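Local coordinates for protein type III effector HopA1 (Pseudomonas syringae pv. tomato str. DC3000, PDB 4RSX) that is a type III effector of a plant pathogen, probably injected into host cells to interfere with their signalling, represented here by its C-terminal part, at residues S25-Y30 / H215-A220; D36-H41 / V188-L193; E221-A226 / A236-S241. All blocks are in the same frame, centred on the assembly; numbering follows the deposited sequence.

Contact 1. Residues S25-Y30 / H215-A220; sequences SRMDIY and HGMSRA
Y30 and M217 meet where two helices of the helical region, 26-35 and 215-228, cross near their N-terminal ends. The short axes pass 8.9 Å apart, and their N-to-C directions differ by 123°. Y30 and A220 bring the backbones closest.

The Y30 ring is the main flat surface of the contact. With its CG anti to the backbone N (chi1 177°), the ring extends toward the start of the second helix. M217 is bent at chi2 and chi3, which folds its methyl over one ring face. M217 CE lies 3.8 Å from the centroid of the Y30 ring, a CH-pi contact near the CG-CD2 side rather than over the centre. The sulfur SD sits obliquely and farther out, so the pair is also a Met-aromatic contact. At the ring edge, Y30 CD1 comes within 3.7 Å of G216 C. G216 has no side chain, so the ring edge lies directly against its backbone.

This is helix-helix packing without hydrogen bonds across the two segments. M27 crosses M217 at about a right angle, and their CE methyls touch at 3.7 Å. One turn further along the second helix, A220 takes over from M217. I29 CG2 packs 3.8 Å from A220 CB, and Y30 CB lies 4.1 Å from the same methyl. The small A220 is consistent with the short CA spacing of Y30 and A220.

The first helix starts with a capping box. D28 N donates to S25 OG at 2.8 Å, and S25 N donates to D28 OD2 at 2.9 Å. R26 skirts the contact, and its NH1 forms a salt bridge with E221 OE1. From helix 2-19, W14 covers A220, and W14 NE1 donates to I29 O.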
loop_
_atom_site.group_PDB
_atom_site.type_symbol
_atom_site.label_atom_id
_atom_site.label_comp_id
_atom_site.label_asym_id
_atom_site.label_seq_id
_atom_site.Cartn_x
_atom_site.Cartn_y
_atom_site.Cartn_z
ATOM N N SER A 25 -4.668 4.555 -22.699
ATOM C CA SER A 25 -4.364 3.156 -22.412
ATOM C C SER A 25 -4.580 2.885 -20.928
ATOM O O SER A 25 -4.778 3.823 -20.145
ATOM C CB SER A 25 -2.912 2.848 -22.754
ATOM O OG SER A 25 -2.041 3.391 -21.775
ATOM N N ARG A 26 -4.526 1.616 -20.534
ATOM C CA ARG A 26 -4.611 1.277 -19.118
ATOM C C ARG A 26 -3.447 1.916 -18.371
ATOM O O ARG A 26 -3.620 2.417 -17.252
ATOM C CB ARG A 26 -4.648 -0.244 -18.898
ATOM C CG ARG A 26 -5.987 -0.889 -19.265
ATOM C CD ARG A 26 -5.921 -2.424 -19.256
ATOM N NE ARG A 26 -5.005 -2.918 -20.278
ATOM C CZ ARG A 26 -3.784 -3.396 -20.046
ATOM N NH1 ARG A 26 -3.305 -3.503 -18.811
ATOM N NH2 ARG A 26 -3.041 -3.801 -21.065
ATOM N N MET A 27 -2.276 1.920 -19.006
ATOM C CA MET A 27 -1.080 2.546 -18.439
ATOM C C MET A 27 -1.219 4.069 -18.284
ATOM O O MET A 27 -0.776 4.640 -17.276
ATOM C CB MET A 27 0.149 2.213 -19.287
ATOM C CG MET A 27 1.473 2.558 -18.633
ATOM S SD MET A 27 1.723 1.655 -17.087
ATOM C CE MET A 27 1.476 -0.030 -17.632
ATOM N N ASP A 28 -1.834 4.723 -19.269
ATOM C CA ASP A 28 -2.099 6.156 -19.169
ATOM C C ASP A 28 -2.931 6.430 -17.924
ATOM O O ASP A 28 -2.574 7.270 -17.087
ATOM C CB ASP A 28 -2.873 6.655 -20.393
ATOM C CG ASP A 28 -2.025 6.708 -21.637
ATOM O OD1 ASP A 28 -0.801 6.929 -21.509
ATOM O OD2 ASP A 28 -2.592 6.527 -22.740
ATOM N N ILE A 29 -4.038 5.698 -17.808
ATOM C CA ILE A 29 -4.940 5.849 -16.682
ATOM C C ILE A 29 -4.179 5.626 -15.386
ATOM O O ILE A 29 -4.327 6.388 -14.433
ATOM C CB ILE A 29 -6.132 4.887 -16.806
ATOM C CG1 ILE A 29 -6.923 5.232 -18.072
ATOM C CG2 ILE A 29 -7.004 4.936 -15.553
ATOM C CD1 ILE A 29 -7.951 4.204 -18.464
ATOM N N TYR A 30 -3.321 4.610 -15.382
ATOM C CA TYR A 30 -2.514 4.267 -14.215
ATOM C C TYR A 30 -1.497 5.360 -13.818
ATOM O O TYR A 30 -1.251 5.591 -12.618
ATOM C CB TYR A 30 -1.805 2.935 -14.483
ATOM C CG TYR A 30 -0.869 2.499 -13.391
ATOM C CD1 TYR A 30 -1.338 2.266 -12.102
ATOM C CD2 TYR A 30 0.486 2.302 -13.648
ATOM C CE1 TYR A 30 -0.483 1.858 -11.091
ATOM C CE2 TYR A 30 1.355 1.888 -12.645
ATOM C CZ TYR A 30 0.864 1.663 -11.368
ATOM O OH TYR A 30 1.725 1.263 -10.367
ATOM N N HIS A 215 -3.216 -1.965 -6.070
ATOM C CA HIS A 215 -4.440 -1.178 -5.966
ATOM C C HIS A 215 -4.634 -0.181 -7.119
ATOM O O HIS A 215 -5.739 -0.078 -7.682
ATOM C CB HIS A 215 -4.482 -0.445 -4.627
ATOM C CG HIS A 215 -5.590 0.543 -4.525
ATOM N ND1 HIS A 215 -6.872 0.191 -4.153
ATOM C CD2 HIS A 215 -5.623 1.873 -4.778
ATOM C CE1 HIS A 215 -7.640 1.265 -4.169
ATOM N NE2 HIS A 215 -6.909 2.297 -4.545
ATOM N N GLY A 216 -3.570 0.545 -7.468
ATOM C CA GLY A 216 -3.602 1.491 -8.579
ATOM C C GLY A 216 -3.965 0.886 -9.930
ATOM O O GLY A 216 -4.814 1.429 -10.656
ATOM N N MET A 217 -3.337 -0.232 -10.283
ATOM C CA MET A 217 -3.581 -0.818 -11.596
ATOM C C MET A 217 -4.960 -1.461 -11.657
ATOM O O MET A 217 -5.629 -1.411 -12.701
ATOM C CB MET A 217 -2.476 -1.819 -11.991
ATOM C CG MET A 217 -2.583 -2.349 -13.441
ATOM S SD MET A 217 -2.625 -1.061 -14.748
ATOM C CE MET A 217 -0.889 -0.650 -14.871
ATOM N N SER A 218 -5.401 -2.049 -10.544
ATOM C CA SER A 218 -6.715 -2.688 -10.535
ATOM C C SER A 218 -7.833 -1.663 -10.715
ATOM O O SER A 218 -8.772 -1.889 -11.490
ATOM C CB SER A 218 -6.944 -3.530 -9.275
ATOM O OG SER A 218 -7.175 -2.726 -8.137
ATOM N N ARG A 219 -7.737 -0.533 -10.019
ATOM C CA ARG A 219 -8.782 0.476 -10.143
ATOM C C ARG A 219 -8.639 1.207 -11.477
ATOM O O ARG A 219 -9.634 1.665 -12.033
ATOM C CB ARG A 219 -8.759 1.474 -8.974
ATOM C CG ARG A 219 -8.808 0.845 -7.576
ATOM C CD ARG A 219 -9.792 -0.295 -7.509
ATOM N NE ARG A 219 -10.274 -0.532 -6.154
ATOM C CZ ARG A 219 -9.861 -1.513 -5.354
ATOM N NH1 ARG A 219 -10.381 -1.627 -4.140
ATOM N NH2 ARG A 219 -8.936 -2.375 -5.756
ATOM N N ALA A 220 -7.406 1.313 -11.987
ATOM C CA ALA A 220 -7.191 1.924 -13.302
ATOM C C ALA A 220 -7.994 1.145 -14.336
ATOM O O ALA A 220 -8.600 1.724 -15.257
ATOM C CB ALA A 220 -5.698 1.920 -13.676
#

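Contact 2. Residues D36-H41 / V188-L193; sequences DAPHSH and VEHTPL
D36-P38 and H190-L193 run in opposite directions without forming regular strands. The CA of P38 is 6.9 Å from that of H190, and A37 lies across from P192 at a similar spacing. No backbone-to-backbone bond links the two segments. Side chains and water bridge the gap.

H190 is central. A chi1 of 172° swings its ring away from its own N and across the gap to D36. H190 NE2 donates to D36 O at 2.8 Å. This bond is bent, with an N-H...O angle of 146°, and the acceptor is tilted from the ring plane. A weak second bond, 3.4 Å long, runs from H190 NE2 to D36 OD2. P38 covers one ring face: its CD is 3.6 Å from the centroid of the H190 ring, a CH-pi contact. The D36 O bond at NE2 and the proline over one face would together limit rotation of the ring.

D36 OD2 also meets water. One water lies between D36 OD2 and T191 O and donates to both, though its modelled distances are short enough to be doubtful. Another accepts from L193 N at 3.1 Å and donates weakly to D36 OD2. L193 CD2 packs beside the same oxygen at 3.7 Å.

The arrangement is a hydrated loop-loop contact at the surface. It joins the linker after helix 26-35 to the loop that leads into edge strand 196-199 of the seven-stranded antiparallel sheet.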
loop_
_atom_site.group_PDB
_atom_site.type_symbol
_atom_site.label_atom_id
_atom_site.label_comp_id
_atom_site.label_asym_id
_atom_site.label_seq_id
_atom_site.Cartn_x
_atom_site.Cartn_y
_atom_site.Cartn_z
ATOM N N ASP A 36 0.070 11.103 -8.624
ATOM C CA ASP A 36 -0.549 11.716 -7.446
ATOM C C ASP A 36 0.143 11.310 -6.132
ATOM O O ASP A 36 -0.322 11.641 -5.048
ATOM C CB ASP A 36 -2.062 11.417 -7.411
ATOM C CG ASP A 36 -2.795 12.126 -6.259
ATOM O OD1 ASP A 36 -3.093 13.336 -6.360
ATOM O OD2 ASP A 36 -3.096 11.457 -5.249
ATOM N N ALA A 37 1.272 10.615 -6.222
ATOM C CA ALA A 37 2.020 10.260 -5.014
ATOM C C ALA A 37 2.429 11.517 -4.248
ATOM O O ALA A 37 2.631 12.573 -4.850
ATOM C CB ALA A 37 3.253 9.441 -5.373
ATOM N N PRO A 38 2.548 11.409 -2.915
ATOM C CA PRO A 38 3.171 12.494 -2.140
ATOM C C PRO A 38 4.627 12.657 -2.586
ATOM O O PRO A 38 5.197 11.722 -3.170
ATOM C CB PRO A 38 3.127 11.960 -0.704
ATOM C CG PRO A 38 3.158 10.451 -0.868
ATOM C CD PRO A 38 2.289 10.215 -2.088
ATOM N N HIS A 39 5.235 13.808 -2.338
ATOM C CA HIS A 39 6.587 14.010 -2.861
ATOM C C HIS A 39 7.595 14.581 -1.866
ATOM O O HIS A 39 8.315 15.526 -2.188
ATOM C CB HIS A 39 6.551 14.831 -4.156
ATOM C CG HIS A 39 5.893 14.118 -5.300
ATOM N ND1 HIS A 39 6.350 12.909 -5.790
ATOM C CD2 HIS A 39 4.806 14.440 -6.047
ATOM C CE1 HIS A 39 5.576 12.519 -6.789
ATOM N NE2 HIS A 39 4.631 13.427 -6.965
ATOM N N SER A 40 7.655 13.984 -0.672
ATOM C CA SER A 40 8.617 14.383 0.361
ATOM C C SER A 40 10.061 14.275 -0.123
ATOM O O SER A 40 10.399 13.409 -0.941
ATOM C CB SER A 40 8.462 13.519 1.618
ATOM O OG SER A 40 7.278 13.826 2.340
ATOM N N HIS A 41 10.911 15.160 0.382
ATOM C CA HIS A 41 12.340 15.042 0.134
ATOM C C HIS A 41 12.809 13.858 0.971
ATOM O O HIS A 41 12.302 13.638 2.066
ATOM C CB HIS A 41 13.058 16.329 0.536
ATOM C CG HIS A 41 14.414 16.484 -0.077
ATOM N ND1 HIS A 41 15.575 16.104 0.568
ATOM C CD2 HIS A 41 14.800 16.990 -1.274
ATOM C CE1 HIS A 41 16.615 16.362 -0.206
ATOM N NE2 HIS A 41 16.173 16.899 -1.329
ATOM N N VAL A 188 1.468 11.793 7.435
ATOM C CA VAL A 188 1.334 12.627 6.246
ATOM C C VAL A 188 -0.111 12.650 5.750
ATOM O O VAL A 188 -0.692 11.595 5.489
ATOM C CB VAL A 188 2.245 12.090 5.122
ATOM C CG1 VAL A 188 1.979 12.815 3.801
ATOM C CG2 VAL A 188 3.714 12.219 5.525
ATOM N N GLU A 189 -0.699 13.839 5.623
ATOM C CA GLU A 189 -2.051 13.936 5.076
ATOM C C GLU A 189 -2.047 13.649 3.581
ATOM O O GLU A 189 -1.771 14.541 2.768
ATOM C CB GLU A 189 -2.650 15.321 5.305
ATOM C CG GLU A 189 -4.122 15.394 4.888
ATOM C CD GLU A 189 -4.981 14.400 5.657
ATOM O OE1 GLU A 189 -5.490 13.424 5.055
ATOM O OE2 GLU A 189 -5.153 14.593 6.880
ATOM N N HIS A 190 -2.340 12.408 3.208
ATOM C CA HIS A 190 -2.469 12.071 1.790
ATOM C C HIS A 190 -3.220 10.771 1.648
ATOM O O HIS A 190 -2.925 9.802 2.350
ATOM C CB HIS A 190 -1.094 11.962 1.125
ATOM C CG HIS A 190 -1.140 11.449 -0.276
ATOM N ND1 HIS A 190 -1.107 10.100 -0.579
ATOM C CD2 HIS A 190 -1.224 12.095 -1.467
ATOM C CE1 HIS A 190 -1.169 9.943 -1.887
ATOM N NE2 HIS A 190 -1.237 11.134 -2.451
ATOM N N THR A 191 -4.202 10.748 0.755
ATOM C CA THR A 191 -4.966 9.537 0.506
ATOM C C THR A 191 -4.847 9.207 -0.962
ATOM O O THR A 191 -5.246 10.004 -1.803
ATOM C CB THR A 191 -6.453 9.715 0.853
ATOM O OG1 THR A 191 -6.575 10.215 2.192
ATOM C CG2 THR A 191 -7.206 8.371 0.736
ATOM N N PRO A 192 -4.271 8.033 -1.275
ATOM C CA PRO A 192 -4.158 7.616 -2.672
ATOM C C PRO A 192 -5.542 7.518 -3.284
ATOM O O PRO A 192 -6.508 7.195 -2.568
ATOM C CB PRO A 192 -3.529 6.218 -2.570
ATOM C CG PRO A 192 -2.737 6.267 -1.268
ATOM C CD PRO A 192 -3.619 7.077 -0.353
ATOM N N LEU A 193 -5.625 7.787 -4.585
ATOM C CA LEU A 193 -6.891 7.791 -5.303
ATOM C C LEU A 193 -7.624 6.471 -5.113
ATOM O O LEU A 193 -7.012 5.392 -5.142
ATOM C CB LEU A 193 -6.668 8.071 -6.787
ATOM C CG LEU A 193 -5.864 9.332 -7.093
ATOM C CD1 LEU A 193 -5.764 9.560 -8.591
ATOM C CD2 LEU A 193 -6.512 10.499 -6.430
HETATM O O HOH W 1 -2.769 8.155 -5.651
HETATM O O HOH W 2 -4.790 11.943 -3.471
#

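Contact 3. Residues E221-A226 / A236-S241; sequences EVISDA and ARLKLS
S241 and R237 each donate a side-chain hydrogen bond to a carbonyl of the facing helix. S241 OG reaches V222 O at a modelled 2.5 Å, unusually short and of doubtful exact length. The hydroxyl is trans to its own N, which points it across the interface. V222 O accepts from both S241 OG and A226 N, the latter in the normal helical bond. The hydroxyl is hemmed in by carbon: V222 CG1 and D225 CB each lie 3.3 Å from S241 OG.

R237 NH2 donates to A226 O at 3.1 Å, with an N-H...O angle of 144°. The donor is tilted 32° from the carbonyl plane. This carbonyl lies in the last turn of helix 215-228.

The two helices are consecutive and joined by a short loop. Their local axes come within 8.3 Å, at 128° between N-to-C directions. A226 and R237 are the closest CA pair. A226 CB fits against the backbone of the second helix, 3.7 Å from L238 N, with L238 CD2 and S241 CB beside it.

Further out, R237 NE, where the guanidinium joins its chain, is hydrogen-bonded to M232 O in the connecting loop, so the group is held at two nitrogens. D225 turns its carboxylate to R228, a salt bridge, and to N245 ND2. Helix 2-19 covers I223 with F11 and W14, and L238 with H12 and A15.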
loop_
_atom_site.group_PDB
_atom_site.type_symbol
_atom_site.label_atom_id
_atom_site.label_comp_id
_atom_site.label_asym_id
_atom_site.label_seq_id
_atom_site.Cartn_x
_atom_site.Cartn_y
_atom_site.Cartn_z
ATOM N N GLU A 221 -8.010 -0.175 -14.168
ATOM C CA GLU A 221 -8.619 -1.051 -15.159
ATOM C C GLU A 221 -10.144 -1.048 -15.076
ATOM O O GLU A 221 -10.828 -1.211 -16.086
ATOM C CB GLU A 221 -7.975 -2.454 -15.120
ATOM C CG GLU A 221 -6.555 -2.410 -15.741
ATOM C CD GLU A 221 -5.724 -3.675 -15.534
ATOM O OE1 GLU A 221 -4.710 -3.847 -16.259
ATOM O OE2 GLU A 221 -6.066 -4.491 -14.650
ATOM N N VAL A 222 -10.677 -0.816 -13.876
ATOM C CA VAL A 222 -12.106 -0.561 -13.721
ATOM C C VAL A 222 -12.505 0.658 -14.581
ATOM O O VAL A 222 -13.545 0.652 -15.264
ATOM C CB VAL A 222 -12.469 -0.302 -12.235
ATOM C CG1 VAL A 222 -13.890 0.215 -12.099
ATOM C CG2 VAL A 222 -12.285 -1.567 -11.404
ATOM N N ILE A 223 -11.673 1.697 -14.542
ATOM C CA ILE A 223 -11.945 2.921 -15.292
ATOM C C ILE A 223 -11.914 2.666 -16.801
ATOM O O ILE A 223 -12.783 3.151 -17.531
ATOM C CB ILE A 223 -10.935 4.038 -14.936
ATOM C CG1 ILE A 223 -11.139 4.506 -13.492
ATOM C CG2 ILE A 223 -11.081 5.227 -15.891
ATOM C CD1 ILE A 223 -10.026 5.412 -12.990
ATOM N N SER A 224 -10.912 1.917 -17.267
ATOM C CA SER A 224 -10.829 1.528 -18.679
ATOM C C SER A 224 -12.117 0.869 -19.134
ATOM O O SER A 224 -12.651 1.191 -20.200
ATOM C CB SER A 224 -9.687 0.539 -18.913
ATOM O OG SER A 224 -8.450 1.140 -18.622
ATOM N N ASP A 225 -12.599 -0.074 -18.335
ATOM C CA ASP A 225 -13.842 -0.757 -18.656
ATOM C C ASP A 225 -14.998 0.228 -18.785
ATOM O O ASP A 225 -15.731 0.198 -19.771
ATOM C CB ASP A 225 -14.174 -1.818 -17.603
ATOM C CG ASP A 225 -13.237 -3.012 -17.663
ATOM O OD1 ASP A 225 -12.572 -3.209 -18.713
ATOM O OD2 ASP A 225 -13.174 -3.753 -16.654
ATOM N N ALA A 226 -15.159 1.101 -17.792
ATOM C CA ALA A 226 -16.233 2.096 -17.823
ATOM C C ALA A 226 -16.168 2.919 -19.113
ATOM O O ALA A 226 -17.191 3.162 -19.743
ATOM C CB ALA A 226 -16.161 3.006 -16.597
ATOM N N ALA A 236 -22.842 6.229 -14.131
ATOM C CA ALA A 236 -23.422 4.889 -14.051
ATOM C C ALA A 236 -22.473 3.808 -14.600
ATOM O O ALA A 236 -22.440 2.686 -14.087
ATOM C CB ALA A 236 -24.769 4.843 -14.771
ATOM N N ARG A 237 -21.711 4.136 -15.639
ATOM C CA ARG A 237 -20.757 3.171 -16.198
ATOM C C ARG A 237 -19.643 2.826 -15.196
ATOM O O ARG A 237 -19.322 1.662 -15.005
ATOM C CB ARG A 237 -20.192 3.661 -17.543
ATOM C CG ARG A 237 -21.191 3.569 -18.722
ATOM C CD ARG A 237 -20.568 4.024 -20.040
ATOM N NE ARG A 237 -20.651 5.472 -20.246
ATOM C CZ ARG A 237 -19.647 6.227 -20.695
ATOM N NH1 ARG A 237 -19.815 7.534 -20.861
ATOM N NH2 ARG A 237 -18.471 5.681 -20.977
ATOM N N LEU A 238 -19.101 3.839 -14.523
ATOM C CA LEU A 238 -18.142 3.632 -13.437
ATOM C C LEU A 238 -18.671 2.703 -12.347
ATOM O O LEU A 238 -18.010 1.727 -11.973
ATOM C CB LEU A 238 -17.777 4.968 -12.805
ATOM C CG LEU A 238 -16.737 5.758 -13.581
ATOM C CD1 LEU A 238 -16.637 7.193 -13.051
ATOM C CD2 LEU A 238 -15.399 5.053 -13.498
ATOM N N LYS A 239 -19.855 3.020 -11.831
ATOM C CA LYS A 239 -20.490 2.196 -10.813
ATOM C C LYS A 239 -20.750 0.785 -11.316
ATOM O O LYS A 239 -20.548 -0.188 -10.585
ATOM C CB LYS A 239 -21.791 2.846 -10.341
ATOM C CG LYS A 239 -21.557 4.163 -9.611
ATOM C CD LYS A 239 -22.820 4.630 -8.881
ATOM C CE LYS A 239 -22.545 5.887 -8.057
ATOM N NZ LYS A 239 -21.884 5.578 -6.768
ATOM N N LEU A 240 -21.194 0.666 -12.561
ATOM C CA LEU A 240 -21.423 -0.652 -13.152
ATOM C C LEU A 240 -20.105 -1.394 -13.324
ATOM O O LEU A 240 -20.021 -2.581 -13.046
ATOM C CB LEU A 240 -22.097 -0.520 -14.510
ATOM C CG LEU A 240 -23.188 -1.521 -14.869
ATOM C CD1 LEU A 240 -22.658 -2.951 -14.850
ATOM C CD2 LEU A 240 -24.392 -1.358 -13.932
ATOM N N SER A 241 -19.078 -0.693 -13.796
ATOM C CA SER A 241 -17.759 -1.295 -13.950
ATOM C C SER A 241 -17.175 -1.739 -12.609
ATOM O O SER A 241 -16.525 -2.794 -12.534
ATOM C CB SER A 241 -16.806 -0.344 -14.668
ATOM O OG SER A 241 -15.491 -0.893 -14.734
#

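How the contacts relate
Contacts 1 and 3 share helix 215-228, using successive parts of it, and their centres are about 12 Å apart. Contact 3 is buried, whereas contact 1 is only partly so and contact 2 lies at the surface. Chemistry follows place. Contact 1 rests on methionine, tyrosine and alanine packing, contact 3 adds side-chain bonds to helix carbonyls, and contact 2 depends on a histidine, an aspartate and water. Besides the salt bridge at R26, I29 against I223 and S224 joins contacts 1 and 3. H215 NE2 with L193 O, a probable hydrogen bond, ties contact 1 to contact 2, which is nested within its chain loop. Contacts 2 and 3 do not touch.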